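Long-range contacts in V-type ATP synthase alpha chain (Nanoarchaeum equitans Kin4-M, PDB 5BN3), which belongs to the V-type and A-type ATPase subunit A family and carries adenosine-5'-diphosphate in a P-loop nucleotide-binding domain: residues Arg205-Ile209 against Lys505-Met510; His479-Ile484 against Ile513-Tyr517; Glu486-Gln491 against Ile542-Tyr546. One frame throughout, in Å; residues are numbered along the deposited sequence.

Contact 1 of 3, residues Arg205-Ile209 against Lys505-Met510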
loop_
_atom_site.group_PDB
_atom_site.type_symbol
_atom_site.label_atom_id
_atom_site.label_comp_id
_atom_site.label_asym_id
_atom_site.label_seq_id
_atom_site.Cartn_x
_atom_site.Cartn_y
_atom_site.Cartn_z
ATOM N N ARG A 205 -3.865 -27.911 27.461
ATOM C CA ARG A 205 -2.684 -27.575 28.261
ATOM C C ARG A 205 -2.121 -26.168 28.034
ATOM O O ARG A 205 -1.882 -25.431 28.993
ATOM C CB ARG A 205 -1.580 -28.624 28.047
ATOM C CG ARG A 205 -1.926 -30.004 28.604
ATOM C CD ARG A 205 -0.767 -30.985 28.464
ATOM N NE ARG A 205 -0.588 -31.438 27.088
ATOM C CZ ARG A 205 -1.222 -32.478 26.557
ATOM N NH1 ARG A 205 -2.083 -33.173 27.286
ATOM N NH2 ARG A 205 -1.001 -32.822 25.298
ATOM N N VAL A 206 -1.908 -25.798 26.775
ATOM C CA VAL A 206 -1.329 -24.492 26.467
ATOM C C VAL A 206 -2.224 -23.354 26.962
ATOM O O VAL A 206 -1.736 -22.309 27.395
ATOM C CB VAL A 206 -1.003 -24.349 24.954
ATOM C CG1 VAL A 206 -2.267 -24.473 24.103
ATOM C CG2 VAL A 206 -0.285 -23.038 24.673
ATOM N N LEU A 207 -3.534 -23.577 26.938
ATOM C CA LEU A 207 -4.481 -22.557 27.384
ATOM C C LEU A 207 -4.671 -22.552 28.899
ATOM O O LEU A 207 -5.129 -21.562 29.463
ATOM C CB LEU A 207 -5.834 -22.735 26.693
ATOM C CG LEU A 207 -5.859 -22.648 25.168
ATOM C CD1 LEU A 207 -7.289 -22.541 24.666
ATOM C CD2 LEU A 207 -5.037 -21.468 24.691
ATOM N N ASP A 208 -4.324 -23.653 29.558
ATOM C CA ASP A 208 -4.531 -23.756 31.003
ATOM C C ASP A 208 -3.326 -23.302 31.825
ATOM O O ASP A 208 -3.483 -22.783 32.930
ATOM C CB ASP A 208 -4.939 -25.183 31.393
ATOM C CG ASP A 208 -6.317 -25.558 30.880
ATOM O OD1 ASP A 208 -7.080 -24.645 30.501
ATOM O OD2 ASP A 208 -6.639 -26.767 30.863
ATOM N N ILE A 209 -2.128 -23.491 31.284
ATOM C CA ILE A 209 -0.912 -23.157 32.016
ATOM C C ILE A 209 -0.183 -21.955 31.425
ATOM O O ILE A 209 0.151 -21.007 32.139
ATOM C CB ILE A 209 0.063 -24.349 32.057
ATOM C CG1 ILE A 209 -0.627 -25.577 32.647
ATOM C CG2 ILE A 209 1.289 -24.001 32.873
ATOM C CD1 ILE A 209 -1.090 -25.394 34.080
ATOM N N LYS A 505 -2.938 -34.647 34.836
ATOM C CA LYS A 505 -2.106 -35.008 33.690
ATOM C C LYS A 505 -1.206 -33.846 33.273
ATOM O O LYS A 505 -0.018 -34.033 33.000
ATOM C CB LYS A 505 -2.981 -35.448 32.512
ATOM C CG LYS A 505 -2.199 -35.924 31.293
ATOM C CD LYS A 505 -3.138 -36.338 30.163
ATOM C CE LYS A 505 -2.367 -36.882 28.971
ATOM N NZ LYS A 505 -3.274 -37.311 27.868
ATOM N N THR A 506 -1.778 -32.647 33.231
ATOM C CA THR A 506 -1.028 -31.452 32.858
ATOM C C THR A 506 0.131 -31.181 33.820
ATOM O O THR A 506 1.265 -30.972 33.386
ATOM C CB THR A 506 -1.943 -30.215 32.800
ATOM O OG1 THR A 506 -3.029 -30.461 31.897
ATOM C CG2 THR A 506 -1.162 -29.014 32.319
ATOM N N ILE A 507 -0.160 -31.191 35.120
ATOM C CA ILE A 507 0.856 -30.951 36.143
ATOM C C ILE A 507 1.943 -32.027 36.120
ATOM O O ILE A 507 3.134 -31.717 36.166
ATOM C CB ILE A 507 0.239 -30.889 37.564
ATOM C CG1 ILE A 507 -0.790 -29.758 37.673
ATOM C CG2 ILE A 507 1.325 -30.719 38.613
ATOM C CD1 ILE A 507 -0.298 -28.417 37.179
ATOM N N GLU A 508 1.527 -33.290 36.048
ATOM C CA GLU A 508 2.467 -34.409 36.027
ATOM C C GLU A 508 3.423 -34.344 34.844
ATOM O O GLU A 508 4.600 -34.677 34.975
ATOM C CB GLU A 508 1.724 -35.746 36.031
ATOM C CG GLU A 508 1.207 -36.153 37.398
ATOM C CD GLU A 508 2.318 -36.297 38.420
ATOM O OE1 GLU A 508 3.264 -37.074 38.169
ATOM O OE2 GLU A 508 2.251 -35.628 39.473
ATOM N N LEU A 509 2.912 -33.914 33.694
ATOM C CA LEU A 509 3.746 -33.718 32.514
ATOM C C LEU A 509 4.806 -32.649 32.760
ATOM O O LEU A 509 5.965 -32.823 32.387
ATOM C CB LEU A 509 2.890 -33.340 31.302
ATOM C CG LEU A 509 2.326 -34.498 30.478
ATOM C CD1 LEU A 509 1.472 -33.987 29.329
ATOM C CD2 LEU A 509 3.465 -35.346 29.954
ATOM N N MET A 510 4.404 -31.549 33.390
ATOM C CA MET A 510 5.328 -30.465 33.714
ATOM C C MET A 510 6.406 -30.949 34.684
ATOM O O MET A 510 7.579 -30.605 34.543
ATOM C CB MET A 510 4.573 -29.275 34.323
ATOM C CG MET A 510 3.495 -28.683 33.426
ATOM S SD MET A 510 2.595 -27.309 34.180
ATOM C CE MET A 510 3.918 -26.114 34.359
HETATM O O HOH W 1 -4.533 -35.007 27.214
HETATM O O HOH W 2 -5.179 -28.793 31.093
#
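Ile209 and Thr506 meet tip to tip at the centre of the apolar part. Ile209 CG1 lies 3.5 Å from Thr506 CG2, tighter than usual carbon contact. The other branch of Ile209 turns to Met510. Ile209 CG2 is 3.7 Å from Met510 CE and also touches SD. The Met510 chain bends at its last torsion (chi3 64°), which swings CE round onto that branch. Arg205 adds its aliphatic stem. Its CG sits 3.5 Å from Thr506 OG1, and Leu509 CD1 lies over one face of the guanidinium.

The two short helical segments cross nearly at right angles (-86°), with their axes 11.0 Å apart. Helix 205-210 belongs to the P-loop nucleotide-binding domain. Helix 503-523 belongs to the helical C-terminal domain. The contact is therefore a buried piece of the seam between the two domains.

No direct hydrogen bond crosses it; two waters do the polar work. One accepts from Arg205 NH1 and, at 2.7 Å, from Lys505 NZ. It lies between two like charges, which probably eases their repulsion. The other water donates to Asp208 OD2 and lies 2.8 Å from Thr506 OG1. Ser501 OG and Pro502 O are also bonded to Thr506 OG1, and the water and Pro502 O compete for its single proton.

Other polar bonds lead out of the two segments. Arg205 NE is bonded to Phe488 O, and NH2 forms a salt bridge with Asp498. The extended Lys505 chain carries NZ to Arg545 O.

Contact 2 of 3, residues His479-Ile484 against Ile513-Tyr517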
loop_
_atom_site.group_PDB
_atom_site.type_symbol
_atom_site.label_atom_id
_atom_site.label_comp_id
_atom_site.label_asym_id
_atom_site.label_seq_id
_atom_site.Cartn_x
_atom_site.Cartn_y
_atom_site.Cartn_z
ATOM N N HIS A 479 16.955 -29.495 22.613
ATOM C CA HIS A 479 16.514 -30.791 23.113
ATOM C C HIS A 479 15.264 -30.643 23.974
ATOM O O HIS A 479 14.249 -31.292 23.725
ATOM C CB HIS A 479 17.633 -31.443 23.925
ATOM C CG HIS A 479 17.347 -32.848 24.334
ATOM N ND1 HIS A 479 17.109 -33.861 23.422
ATOM C CD2 HIS A 479 17.264 -33.430 25.556
ATOM C CE1 HIS A 479 16.890 -34.989 24.062
ATOM N NE2 HIS A 479 16.980 -34.755 25.364
ATOM N N MET A 480 15.350 -29.788 24.990
ATOM C CA MET A 480 14.232 -29.552 25.900
ATOM C C MET A 480 13.071 -28.846 25.208
ATOM O O MET A 480 11.906 -29.103 25.519
ATOM C CB MET A 480 14.683 -28.723 27.104
ATOM C CG MET A 480 15.733 -29.394 27.969
ATOM S SD MET A 480 15.218 -31.017 28.553
ATOM C CE MET A 480 13.697 -30.598 29.402
ATOM N N GLY A 481 13.394 -27.950 24.279
ATOM C CA GLY A 481 12.384 -27.235 23.519
ATOM C C GLY A 481 11.531 -28.189 22.708
ATOM O O GLY A 481 10.311 -28.038 22.645
ATOM N N ARG A 482 12.177 -29.176 22.093
ATOM C CA ARG A 482 11.473 -30.202 21.331
ATOM C C ARG A 482 10.539 -31.021 22.222
ATOM O O ARG A 482 9.423 -31.362 21.822
ATOM C CB ARG A 482 12.471 -31.123 20.616
ATOM C CG ARG A 482 11.822 -32.307 19.904
ATOM C CD ARG A 482 12.842 -33.195 19.201
ATOM N NE ARG A 482 12.210 -34.344 18.551
ATOM C CZ ARG A 482 12.169 -35.569 19.068
ATOM N NH1 ARG A 482 12.732 -35.814 20.243
ATOM N NH2 ARG A 482 11.570 -36.551 18.407
ATOM N N ILE A 483 11.001 -31.327 23.433
ATOM C CA ILE A 483 10.214 -32.095 24.393
ATOM C C ILE A 483 8.972 -31.324 24.839
ATOM O O ILE A 483 7.878 -31.884 24.927
ATOM C CB ILE A 483 11.055 -32.468 25.632
ATOM C CG1 ILE A 483 12.228 -33.368 25.232
ATOM C CG2 ILE A 483 10.203 -33.174 26.672
ATOM C CD1 ILE A 483 13.118 -33.754 26.394
ATOM N N ILE A 484 9.151 -30.037 25.121
ATOM C CA ILE A 484 8.045 -29.181 25.534
ATOM C C ILE A 484 7.033 -29.013 24.399
ATOM O O ILE A 484 5.823 -29.092 24.621
ATOM C CB ILE A 484 8.562 -27.802 26.008
ATOM C CG1 ILE A 484 9.379 -27.960 27.296
ATOM C CG2 ILE A 484 7.407 -26.839 26.234
ATOM C CD1 ILE A 484 10.262 -26.770 27.625
ATOM N N ILE A 513 8.951 -33.451 32.961
ATOM C CA ILE A 513 9.797 -32.688 32.047
ATOM C C ILE A 513 10.830 -31.889 32.842
ATOM O O ILE A 513 12.012 -31.868 32.499
ATOM C CB ILE A 513 8.960 -31.727 31.166
ATOM C CG1 ILE A 513 8.143 -32.514 30.139
ATOM C CG2 ILE A 513 9.857 -30.741 30.443
ATOM C CD1 ILE A 513 7.206 -31.649 29.314
ATOM N N HIS A 514 10.373 -31.238 33.908
ATOM C CA HIS A 514 11.255 -30.478 34.786
ATOM C C HIS A 514 12.285 -31.384 35.453
ATOM O O HIS A 514 13.449 -31.009 35.602
ATOM C CB HIS A 514 10.443 -29.742 35.851
ATOM C CG HIS A 514 11.280 -29.104 36.915
ATOM N ND1 HIS A 514 12.191 -28.105 36.644
ATOM C CD2 HIS A 514 11.345 -29.321 38.249
ATOM C CE1 HIS A 514 12.780 -27.735 37.767
ATOM N NE2 HIS A 514 12.286 -28.457 38.756
ATOM N N LYS A 515 11.848 -32.572 35.858
ATOM C CA LYS A 515 12.724 -33.541 36.509
ATOM C C LYS A 515 13.792 -34.048 35.544
ATOM O O LYS A 515 14.945 -34.241 35.926
ATOM C CB LYS A 515 11.905 -34.710 37.066
ATOM C CG LYS A 515 12.707 -35.709 37.888
ATOM C CD LYS A 515 11.830 -36.852 38.392
ATOM C CE LYS A 515 10.861 -36.403 39.478
ATOM N NZ LYS A 515 11.531 -36.181 40.790
ATOM N N TYR A 516 13.401 -34.260 34.291
ATOM C CA TYR A 516 14.345 -34.652 33.254
ATOM C C TYR A 516 15.354 -33.536 33.020
ATOM O O TYR A 516 16.542 -33.789 32.834
ATOM C CB TYR A 516 13.604 -34.973 31.954
ATOM C CG TYR A 516 14.506 -35.346 30.796
ATOM C CD1 TYR A 516 15.076 -36.609 30.717
ATOM C CD2 TYR A 516 14.776 -34.442 29.777
ATOM C CE1 TYR A 516 15.897 -36.959 29.661
ATOM C CE2 TYR A 516 15.597 -34.785 28.716
ATOM C CZ TYR A 516 16.153 -36.045 28.665
ATOM O OH TYR A 516 16.970 -36.399 27.616
ATOM N N TYR A 517 14.863 -32.300 33.045
ATOM C CA TYR A 517 15.673 -31.114 32.778
ATOM C C TYR A 517 16.794 -30.926 33.794
ATOM O O TYR A 517 17.948 -30.721 33.418
ATOM C CB TYR A 517 14.780 -29.871 32.752
ATOM C CG TYR A 517 15.491 -28.584 32.395
ATOM C CD1 TYR A 517 16.396 -28.532 31.347
ATOM C CD2 TYR A 517 15.234 -27.415 33.093
ATOM C CE1 TYR A 517 17.036 -27.355 31.015
ATOM C CE2 TYR A 517 15.867 -26.231 32.766
ATOM C CZ TYR A 517 16.768 -26.209 31.726
ATOM O OH TYR A 517 17.407 -25.040 31.392
#
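Met480 fills the space between Tyr516 and Tyr517, where two antiparallel helices of the C-terminal helical domain pack together. Helices 472-489 and 503-523 run at 169° here, with the segment axes 11.2 Å apart.

The tight part lies around Met480. Its chain bends at both chi2 (-55°) and chi3, which folds CE back over Tyr517 CB. Met480 CG lies 3.5 Å from Tyr517 CD1. Met480 SD makes Met-aromatic contacts with both tyrosines. It lies at the edge of the Tyr516 ring, 4.8 Å from the centroid, and stands obliquely to the Tyr517 ring. Ile483 CD1 closes on Tyr516 CE2 at 3.5 Å, its side chain crossing that of Tyr516 at about a right angle.

Toward Ile513 the packing is looser. Ile483 CG2 and Ile513 CG1 are 4.1 Å apart, and the two side chains run antiparallel alongside each other. Ile484 CG1 stays 4.2 Å from Ile513 CG2. Phe448 of helix 441-458 covers both Ile484 and Ile513.

His479 and Tyr517 are partly exposed, whereas Tyr516 is buried. The rings of His479 and Tyr516 meet at their edges, with planes 46° apart and neither ring lying on the other's face. His538 packs edge-to-face with His479. Tyr516 OH sits near the plane of the imidazole, in a nearly straight hydrogen bond of 2.8 Å with His479 NE2.

Contact 3 of 3, residues Glu486-Gln491 against Ile542-Tyr546. With ADP (adenosine-5'-diphosphate), chain C.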
loop_
_atom_site.group_PDB
_atom_site.type_symbol
_atom_site.label_atom_id
_atom_site.label_comp_id
_atom_site.label_asym_id
_atom_site.label_seq_id
_atom_site.Cartn_x
_atom_site.Cartn_y
_atom_site.Cartn_z
ATOM N N GLU A 486 6.627 -31.018 21.539
ATOM C CA GLU A 486 6.023 -32.273 21.086
ATOM C C GLU A 486 5.329 -33.065 22.193
ATOM O O GLU A 486 4.463 -33.893 21.915
ATOM C CB GLU A 486 7.066 -33.158 20.386
ATOM C CG GLU A 486 7.590 -32.598 19.068
ATOM C CD GLU A 486 8.580 -33.530 18.386
ATOM O OE1 GLU A 486 8.866 -34.614 18.938
ATOM O OE2 GLU A 486 9.073 -33.176 17.293
ATOM N N GLY A 487 5.709 -32.818 23.444
ATOM C CA GLY A 487 5.173 -33.586 24.555
ATOM C C GLY A 487 4.203 -32.845 25.455
ATOM O O GLY A 487 3.461 -33.472 26.211
ATOM N N PHE A 488 4.197 -31.517 25.377
ATOM C CA PHE A 488 3.353 -30.713 26.257
ATOM C C PHE A 488 2.421 -29.759 25.504
ATOM O O PHE A 488 1.205 -29.781 25.703
ATOM C CB PHE A 488 4.218 -29.930 27.247
ATOM C CG PHE A 488 3.431 -29.168 28.268
ATOM C CD1 PHE A 488 2.826 -29.828 29.324
ATOM C CD2 PHE A 488 3.303 -27.790 28.178
ATOM C CE1 PHE A 488 2.099 -29.130 30.269
ATOM C CE2 PHE A 488 2.578 -27.087 29.121
ATOM C CZ PHE A 488 1.975 -27.757 30.168
ATOM N N LEU A 489 2.995 -28.916 24.652
ATOM C CA LEU A 489 2.218 -27.909 23.931
ATOM C C LEU A 489 1.272 -28.542 22.913
ATOM O O LEU A 489 0.092 -28.188 22.849
ATOM C CB LEU A 489 3.143 -26.899 23.246
ATOM C CG LEU A 489 4.026 -26.080 24.188
ATOM C CD1 LEU A 489 4.898 -25.103 23.416
ATOM C CD2 LEU A 489 3.164 -25.340 25.184
ATOM N N GLN A 490 1.787 -29.480 22.124
ATOM C CA GLN A 490 0.959 -30.188 21.153
ATOM C C GLN A 490 -0.079 -31.053 21.855
ATOM O O GLN A 490 0.209 -31.687 22.874
ATOM C CB GLN A 490 1.823 -31.045 20.220
ATOM C CG GLN A 490 2.577 -30.249 19.162
ATOM C CD GLN A 490 3.406 -31.130 18.245
ATOM O OE1 GLN A 490 3.139 -32.324 18.103
ATOM N NE2 GLN A 490 4.420 -30.543 17.621
ATOM N N GLN A 491 -1.287 -31.069 21.303
ATOM C CA GLN A 491 -2.382 -31.840 21.876
ATOM C C GLN A 491 -3.355 -32.259 20.777
ATOM O O GLN A 491 -3.978 -31.413 20.130
ATOM C CB GLN A 491 -3.097 -31.028 22.963
ATOM C CG GLN A 491 -4.137 -31.816 23.750
ATOM C CD GLN A 491 -4.577 -31.110 25.018
ATOM O OE1 GLN A 491 -3.927 -30.170 25.481
ATOM N NE2 GLN A 491 -5.687 -31.563 25.590
ATOM N N ILE A 542 7.745 -37.779 25.430
ATOM C CA ILE A 542 6.980 -37.217 24.317
ATOM C C ILE A 542 5.719 -38.036 23.998
ATOM O O ILE A 542 4.692 -37.479 23.600
ATOM C CB ILE A 542 7.887 -37.047 23.065
ATOM C CG1 ILE A 542 8.873 -35.893 23.288
ATOM C CG2 ILE A 542 7.073 -36.784 21.815
ATOM C CD1 ILE A 542 9.881 -35.707 22.166
ATOM N N LYS A 543 5.788 -39.348 24.210
ATOM C CA LYS A 543 4.669 -40.243 23.916
ATOM C C LYS A 543 3.647 -40.337 25.052
ATOM O O LYS A 543 2.584 -40.934 24.882
ATOM C CB LYS A 543 5.191 -41.642 23.578
ATOM C CG LYS A 543 6.037 -41.709 22.319
ATOM C CD LYS A 543 6.816 -43.017 22.246
ATOM C CE LYS A 543 5.897 -44.224 22.336
ATOM N NZ LYS A 543 6.657 -45.504 22.317
ATOM N N LEU A 544 3.972 -39.746 26.200
ATOM C CA LEU A 544 3.132 -39.829 27.399
ATOM C C LEU A 544 1.683 -39.392 27.185
ATOM O O LEU A 544 0.755 -40.085 27.602
ATOM C CB LEU A 544 3.742 -39.005 28.536
ATOM C CG LEU A 544 4.844 -39.638 29.385
ATOM C CD1 LEU A 544 5.450 -38.614 30.326
ATOM C CD2 LEU A 544 4.273 -40.792 30.180
ATOM N N ARG A 545 1.499 -38.248 26.531
ATOM C CA ARG A 545 0.174 -37.648 26.361
ATOM C C ARG A 545 -0.813 -38.539 25.610
ATOM O O ARG A 545 -2.027 -38.362 25.723
ATOM C CB ARG A 545 0.281 -36.276 25.678
ATOM C CG ARG A 545 0.959 -36.289 24.306
ATOM C CD ARG A 545 1.081 -34.878 23.734
ATOM N NE ARG A 545 1.800 -34.845 22.461
ATOM C CZ ARG A 545 1.214 -34.813 21.268
ATOM N NH1 ARG A 545 -0.108 -34.806 21.176
ATOM N NH2 ARG A 545 1.950 -34.785 20.167
ATOM N N TYR A 546 -0.292 -39.502 24.856
ATOM C CA TYR A 546 -1.139 -40.425 24.109
ATOM C C TYR A 546 -1.615 -41.611 24.944
ATOM O O TYR A 546 -2.310 -42.492 24.434
ATOM C CB TYR A 546 -0.403 -40.932 22.868
ATOM C CG TYR A 546 -0.381 -39.940 21.732
ATOM C CD1 TYR A 546 -1.532 -39.668 21.009
ATOM C CD2 TYR A 546 0.789 -39.287 21.377
ATOM C CE1 TYR A 546 -1.521 -38.767 19.969
ATOM C CE2 TYR A 546 0.809 -38.383 20.335
ATOM C CZ TYR A 546 -0.350 -38.128 19.636
ATOM O OH TYR A 546 -0.341 -37.230 18.598
HETATM P PB ADP C . -9.629 -22.817 10.970
HETATM O O1B ADP C . -8.614 -21.929 11.640
HETATM O O2B ADP C . -10.955 -22.897 11.674
HETATM O O3B ADP C . -9.720 -22.605 9.481
HETATM P PA ADP C . -9.709 -25.606 11.681
HETATM O O1A ADP C . -10.103 -25.425 13.117
HETATM O O2A ADP C . -10.742 -26.030 10.670
HETATM O O3A ADP C . -8.960 -24.277 11.154
HETATM O "O5'" ADP C . -8.498 -26.666 11.640
HETATM C "C5'" ADP C . -7.787 -26.886 10.422
HETATM C "C4'" ADP C . -7.211 -28.297 10.401
HETATM O "O4'" ADP C . -6.278 -28.470 11.475
HETATM C "C3'" ADP C . -8.325 -29.313 10.577
HETATM O "O3'" ADP C . -8.270 -30.265 9.511
HETATM C "C2'" ADP C . -8.042 -29.978 11.907
HETATM O "O2'" ADP C . -8.230 -31.391 11.835
HETATM C "C1'" ADP C . -6.594 -29.644 12.224
HETATM N N9 ADP C . -6.448 -29.386 13.677
HETATM C C8 ADP C . -6.595 -28.198 14.292
HETATM N N7 ADP C . -6.395 -28.314 15.629
HETATM C C5 ADP C . -6.108 -29.605 15.886
HETATM C C6 ADP C . -5.790 -30.407 17.089
HETATM N N6 ADP C . -5.732 -29.837 18.321
HETATM N N1 ADP C . -5.554 -31.726 16.909
HETATM C C2 ADP C . -5.606 -32.303 15.692
HETATM N N3 ADP C . -5.889 -31.635 14.560
HETATM C C4 ADP C . -6.144 -30.306 14.594
HETATM O O HOH W 3 3.691 -36.383 26.294
#
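Arg545 reaches across to the end of helix 472-489 and grips the carbonyl of Glu486. From CB, the chain first takes the crowded position, with CG between the backbone N and the carbonyl carbon (chi1 58°). It then runs extended to NE. Its CD passes two carbonyl oxygens, Gln490 O at 3.4 Å and Gly487 O a little farther off. NE gives a hydrogen bond of 2.9 Å to Glu486 O, with an N-H...O angle of 145°. The acceptor is tilted 19° out of the guanidinium plane. NH2 adds a weak second bond to the same oxygen. NH1 lies 3.8 Å from Gln491 CA and forms a salt bridge with Asp498.

Tyr546 CE2 lies above one face of the guanidinium and Gln490 CB above the opposite one, both offset toward the rim. Gln490 O also lies over a face. The Gln490 amide is turned steeply from the guanidinium plane.

Beside this, Gly487 brings the backbones close, with its CA 4.1 Å from Ile542 CA. Ile542 packs obliquely on Glu486; Ile542 CD1 is 3.6 Å from Glu486 OE1. A water accepts from Arg545 N and lies 2.9 Å from Gly487 O, to which it probably donates.

After the helix, Gln490 leaves helical geometry and the chain passes on to the ligand. The Gln491 side chain is bonded to Arg205 N and Gly203 O. The backbone O of Gln491 accepts from ADP N6 at 3.0 Å. Arg545 thus packs behind a segment of the C-terminal domain that contributes Gln491 to the adenine side of the ADP pocket.

From the N terminus, helix 205-210 comes first, in the nucleotide-binding domain. Contact 1 closes the longest loop, bringing helix 503-523 back to it across 295 residues. Contact 2 closes a loop of 28 residues between helices 472-489 and 503-523. Contact 3 closes one of 50 residues, from the end of helix 472-489 to the loop before helix 552-562. None nests inside another: the segments of every pair alternate along the chain, so all three loops cross. Contacts 1 and 2 share helix 503-523, while contacts 2 and 3 share helix 472-489. Together they tie the C-terminal helices to one another and to the nucleotide-binding domain.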